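Local coordinates for protein luciferase-like enzymeAMP-CoA-ligase (Zophobas atratus, PDB 4W8O) that probably activates carboxylic acids with ATP to acyl-adenylates and passes them to coenzyme A, as a luciferase-like AMP-CoA ligase of the ANL superfamily, at residues A[267-271]-A[272-276]; A[299-302]-A[303-307]. All blocks are in the same frame, centred on the assembly; numbering follows the deposited sequence.

Contact 1 of 2, residues A[267-271]-A[272-276]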
loop_
_atom_site.group_PDB
_atom_site.type_symbol
_atom_site.label_atom_id
_atom_site.label_comp_id
_atom_site.label_asym_id
_atom_site.label_seq_id
_atom_site.Cartn_x
_atom_site.Cartn_y
_atom_site.Cartn_z
ATOM N N LEU A 267 13.132 4.318 -2.830
ATOM C CA LEU A 267 12.853 2.936 -3.127
ATOM C C LEU A 267 12.274 2.286 -1.880
ATOM O O LEU A 267 12.790 2.498 -0.778
ATOM C CB LEU A 267 14.152 2.249 -3.562
ATOM C CG LEU A 267 14.379 0.775 -3.258
ATOM C CD1 LEU A 267 13.450 -0.077 -4.105
ATOM C CD2 LEU A 267 15.835 0.433 -3.538
ATOM N N PHE A 268 11.188 1.524 -2.035
ATOM C CA PHE A 268 10.743 0.646 -0.962
ATOM C C PHE A 268 11.047 -0.801 -1.328
ATOM O O PHE A 268 10.779 -1.231 -2.444
ATOM C CB PHE A 268 9.257 0.772 -0.647
ATOM C CG PHE A 268 8.762 -0.334 0.244
ATOM C CD1 PHE A 268 9.015 -0.306 1.607
ATOM C CD2 PHE A 268 8.125 -1.442 -0.290
ATOM C CE1 PHE A 268 8.603 -1.345 2.424
ATOM C CE2 PHE A 268 7.710 -2.483 0.521
ATOM C CZ PHE A 268 7.951 -2.437 1.879
ATOM N N VAL A 269 11.591 -1.538 -0.366
ATOM C CA VAL A 269 11.846 -2.973 -0.511
ATOM C C VAL A 269 12.127 -3.587 0.867
ATOM O O VAL A 269 12.697 -2.937 1.748
ATOM C CB VAL A 269 13.013 -3.252 -1.493
ATOM C CG1 VAL A 269 14.349 -2.822 -0.910
ATOM C CG2 VAL A 269 13.054 -4.720 -1.894
ATOM N N ALA A 270 11.725 -4.838 1.049
ATOM C CA ALA A 270 11.928 -5.521 2.320
ATOM C C ALA A 270 13.430 -5.693 2.596
ATOM O O ALA A 270 14.239 -5.731 1.653
ATOM C CB ALA A 270 11.201 -6.858 2.325
ATOM N N PRO A 271 13.816 -5.766 3.883
ATOM C CA PRO A 271 15.237 -5.815 4.236
ATOM C C PRO A 271 16.045 -6.875 3.499
ATOM O O PRO A 271 17.162 -6.604 3.068
ATOM C CB PRO A 271 15.215 -6.136 5.735
ATOM C CG PRO A 271 13.928 -5.570 6.214
ATOM C CD PRO A 271 12.959 -5.768 5.084
ATOM N N ILE A 272 15.482 -8.071 3.358
ATOM C CA ILE A 272 16.244 -9.202 2.832
ATOM C C ILE A 272 16.753 -8.989 1.399
ATOM O O ILE A 272 17.846 -9.437 1.068
ATOM C CB ILE A 272 15.459 -10.522 2.946
ATOM C CG1 ILE A 272 16.409 -11.705 2.720
ATOM C CG2 ILE A 272 14.270 -10.537 1.986
ATOM C CD1 ILE A 272 15.834 -13.035 3.142
ATOM N N TYR A 273 15.992 -8.271 0.573
ATOM C CA TYR A 273 16.432 -7.943 -0.785
ATOM C C TYR A 273 17.536 -6.872 -0.838
ATOM O O TYR A 273 18.215 -6.753 -1.861
ATOM C CB TYR A 273 15.250 -7.501 -1.656
ATOM C CG TYR A 273 14.216 -8.585 -1.875
ATOM C CD1 TYR A 273 14.436 -9.615 -2.781
ATOM C CD2 TYR A 273 13.010 -8.575 -1.171
ATOM C CE1 TYR A 273 13.492 -10.606 -2.983
ATOM C CE2 TYR A 273 12.061 -9.561 -1.362
ATOM C CZ TYR A 273 12.310 -10.572 -2.268
ATOM O OH TYR A 273 11.367 -11.543 -2.451
ATOM N N THR A 274 17.734 -6.110 0.237
ATOM C CA THR A 274 18.793 -5.084 0.241
ATOM C C THR A 274 20.190 -5.681 0.163
ATOM O O THR A 274 21.122 -5.004 -0.247
ATOM C CB THR A 274 18.761 -4.168 1.478
ATOM O OG1 THR A 274 18.987 -4.938 2.663
ATOM C CG2 THR A 274 17.446 -3.429 1.571
ATOM N N TYR A 275 20.322 -6.944 0.565
ATOM C CA TYR A 275 21.587 -7.663 0.461
ATOM C C TYR A 275 22.028 -7.837 -0.988
ATOM O O TYR A 275 23.224 -7.960 -1.251
ATOM C CB TYR A 275 21.516 -9.011 1.193
ATOM C CG TYR A 275 21.543 -8.852 2.700
ATOM C CD1 TYR A 275 20.372 -8.678 3.425
ATOM C CD2 TYR A 275 22.749 -8.848 3.395
ATOM C CE1 TYR A 275 20.399 -8.510 4.799
ATOM C CE2 TYR A 275 22.784 -8.678 4.767
ATOM C CZ TYR A 275 21.609 -8.511 5.463
ATOM O OH TYR A 275 21.653 -8.348 6.829
ATOM N N GLN A 276 21.081 -7.826 -1.924
ATOM C CA GLN A 276 21.418 -7.814 -3.348
ATOM C C GLN A 276 22.028 -6.479 -3.792
ATOM O O GLN A 276 22.832 -6.450 -4.725
ATOM C CB GLN A 276 20.198 -8.141 -4.202
ATOM C CG GLN A 276 19.707 -9.566 -4.029
ATOM C CD GLN A 276 18.704 -9.978 -5.094
ATOM O OE1 GLN A 276 18.851 -9.640 -6.268
ATOM N NE2 GLN A 276 17.680 -10.722 -4.689
#

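Contact 2 of 2, residues A[299-302]-A[303-307]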
loop_
_atom_site.group_PDB
_atom_site.type_symbol
_atom_site.label_atom_id
_atom_site.label_comp_id
_atom_site.label_asym_id
_atom_site.label_seq_id
_atom_site.Cartn_x
_atom_site.Cartn_y
_atom_site.Cartn_z
ATOM N N THR A 299 10.571 -7.043 8.336
ATOM C CA THR A 299 11.386 -8.007 9.062
ATOM C C THR A 299 12.552 -7.187 9.616
ATOM O O THR A 299 12.742 -6.051 9.194
ATOM C CB THR A 299 11.870 -9.152 8.138
ATOM O OG1 THR A 299 12.563 -8.605 7.011
ATOM C CG2 THR A 299 10.691 -9.983 7.649
ATOM N N PRO A 300 13.322 -7.739 10.568
ATOM C CA PRO A 300 14.382 -6.933 11.189
ATOM C C PRO A 300 15.606 -6.716 10.295
ATOM O O PRO A 300 15.931 -7.574 9.472
ATOM C CB PRO A 300 14.766 -7.756 12.421
ATOM C CG PRO A 300 14.432 -9.159 12.052
ATOM C CD PRO A 300 13.216 -9.078 11.177
ATOM N N MET A 301 16.268 -5.569 10.455
ATOM C CA MET A 301 17.508 -5.280 9.739
ATOM C C MET A 301 18.691 -5.157 10.693
ATOM O O MET A 301 18.635 -4.406 11.661
ATOM C CB MET A 301 17.397 -3.985 8.940
ATOM C CG MET A 301 18.689 -3.654 8.204
ATOM S SD MET A 301 18.550 -2.288 7.054
ATOM C CE MET A 301 17.627 -3.074 5.733
ATOM N N SER A 302 19.766 -5.873 10.384
ATOM C CA SER A 302 20.989 -5.827 11.181
ATOM C C SER A 302 21.676 -4.474 11.040
ATOM O O SER A 302 21.611 -3.839 9.988
ATOM C CB SER A 302 21.963 -6.922 10.740
ATOM O OG SER A 302 22.728 -6.501 9.621
ATOM N N THR A 303 22.359 -4.067 12.100
ATOM C CA THR A 303 23.085 -2.800 12.130
ATOM C C THR A 303 24.199 -2.713 11.084
ATOM O O THR A 303 24.432 -1.649 10.508
ATOM C CB THR A 303 23.721 -2.575 13.508
ATOM O OG1 THR A 303 22.719 -2.718 14.523
ATOM C CG2 THR A 303 24.315 -1.193 13.592
ATOM N N ASP A 304 24.896 -3.820 10.851
ATOM C CA ASP A 304 25.932 -3.842 9.811
ATOM C C ASP A 304 25.344 -3.635 8.424
ATOM O O ASP A 304 25.915 -2.912 7.615
ATOM C CB ASP A 304 26.769 -5.128 9.857
ATOM C CG ASP A 304 27.970 -4.997 10.770
ATOM O OD1 ASP A 304 27.917 -4.158 11.695
ATOM O OD2 ASP A 304 28.968 -5.719 10.570
ATOM N N GLN A 305 24.209 -4.262 8.150
ATOM C CA GLN A 305 23.563 -4.085 6.857
ATOM C C GLN A 305 23.051 -2.660 6.712
ATOM O O GLN A 305 23.191 -2.039 5.654
ATOM C CB GLN A 305 22.411 -5.083 6.681
ATOM C CG GLN A 305 21.729 -5.029 5.321
ATOM C CD GLN A 305 22.674 -5.285 4.167
ATOM O OE1 GLN A 305 23.828 -5.650 4.364
ATOM N NE2 GLN A 305 22.186 -5.092 2.951
ATOM N N TYR A 306 22.447 -2.154 7.783
ATOM C CA TYR A 306 21.982 -0.774 7.826
ATOM C C TYR A 306 23.133 0.173 7.476
ATOM O O TYR A 306 22.999 1.021 6.594
ATOM C CB TYR A 306 21.390 -0.442 9.205
ATOM C CG TYR A 306 20.815 0.946 9.255
ATOM C CD1 TYR A 306 21.618 2.040 9.551
ATOM C CD2 TYR A 306 19.475 1.173 8.957
ATOM C CE1 TYR A 306 21.103 3.322 9.573
ATOM C CE2 TYR A 306 18.947 2.456 8.977
ATOM C CZ TYR A 306 19.767 3.525 9.285
ATOM O OH TYR A 306 19.249 4.798 9.300
ATOM N N LYS A 307 24.269 0.003 8.145
ATOM C CA LYS A 307 25.449 0.821 7.876
ATOM C C LYS A 307 25.931 0.691 6.436
ATOM O O LYS A 307 26.215 1.697 5.786
ATOM C CB LYS A 307 26.597 0.451 8.814
ATOM C CG LYS A 307 26.471 1.035 10.208
ATOM C CD LYS A 307 27.790 0.936 10.964
ATOM C CE LYS A 307 27.714 1.636 12.310
ATOM N NZ LYS A 307 26.739 0.972 13.220
#

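Contact 1 of 2, residues A[267-271]-A[272-276]
V269 lays its CG2 methyl against the base of the Y273 side chain, with V269 CG2 3.6 Å from Y273 CB and standing oblique to the ring. The pair sits at the first turn of a beta-alpha-beta unit of the adenylating domain, where strand 266-268 gives way to helix 274-278. The other branch of the valine, CG1, lies between its backbone N and carbonyl carbon (chi1 70°) and meets the T274 methyl, V269 CG1 to T274 CG2 being 4.0 Å. A beta-branched residue suits this spot, since its two methyls serve two neighbours at once. A270 brings its CB to 4.3 Å from Y273 CD2, and its carbonyl oxygen, which lies at the edge of that ring, accepts a weak bond from Y273 N. P271 then starts the turn: its ring holds phi at -51°, already near a helical value, and the residue has no N-H that would need a partner.

F268, the last residue of the strand, lines the pocket that holds a polyethylene glycol molecule. Just after it, V269 O accepts a hydrogen bond from T296 OG1 of the neighbouring strand 293-297. On the helix side T274 is buried, and its side chain packs on L309 of helix 303-312. P271 O is gripped twice by T274. T274 N comes from above the carbonyl plane, 2.9 Å from P271 O, whereas T274 OG1 lies in that plane, a short 2.5 Å from P271 O.

Contact 2 of 2, residues A[299-302]-A[303-307]
A methionine sulfur set against the edge of a tyrosine ring marks this turn: M301 SD lies 5.3 Å from the centroid of the Y306 ring, 76° off its normal, a Met-aromatic contact made near the ring plane. With CG and SD both extended (chi1 179°), the unbranched chain runs out to Y306, where M301 SD comes within 3.8 Å of Y306 CA. A long, flexible, apolar residue suits this place, and M301 also touches P271 and T274 of the turn into helix 274-278.

Next along the chain, S302 is the N-cap of helix 303-312. S302 OG accepts from Q305 N at 3.1 Å, taking up an amide of the first turn that has no earlier helical carbonyl to bond. A serine hydroxyl is short enough to sit over the first turn and accept from the amide three residues on. The carbonyl of the same residue opens the regular helical pattern, S302 O receiving Y306 N at 2.9 Å with an N-H...O angle of 167°.

Q305, buried, packs its CB 3.3 Å from S302 OG, then its chain bends at chi2, and NE2 bonds T278 OG1. Y306 OH is held by the carbonyl of V318, in strand 317-324.

Overall arrangement
Following the chain, contact 1 comes first, closing the turn from strand 266-268 into helix 274-278; strand 293-297 then runs beside strand 266-268 in the mixed sheet, and contact 2 closes the next such turn, into helix 303-312. The two are in series, neither nested nor crossed, with centres about 11 Å apart. They nevertheless meet directly: T274 OG1 and Q305 NE2 probably hydrogen-bond at 3.2 Å, P271 CG packs 3.2 Å from T299 O, and the Y275 side chain packs on S302 and Q305. The two successive strand-to-helix turns therefore lie against each other, joining helix 274-278 to the start of helix 303-312.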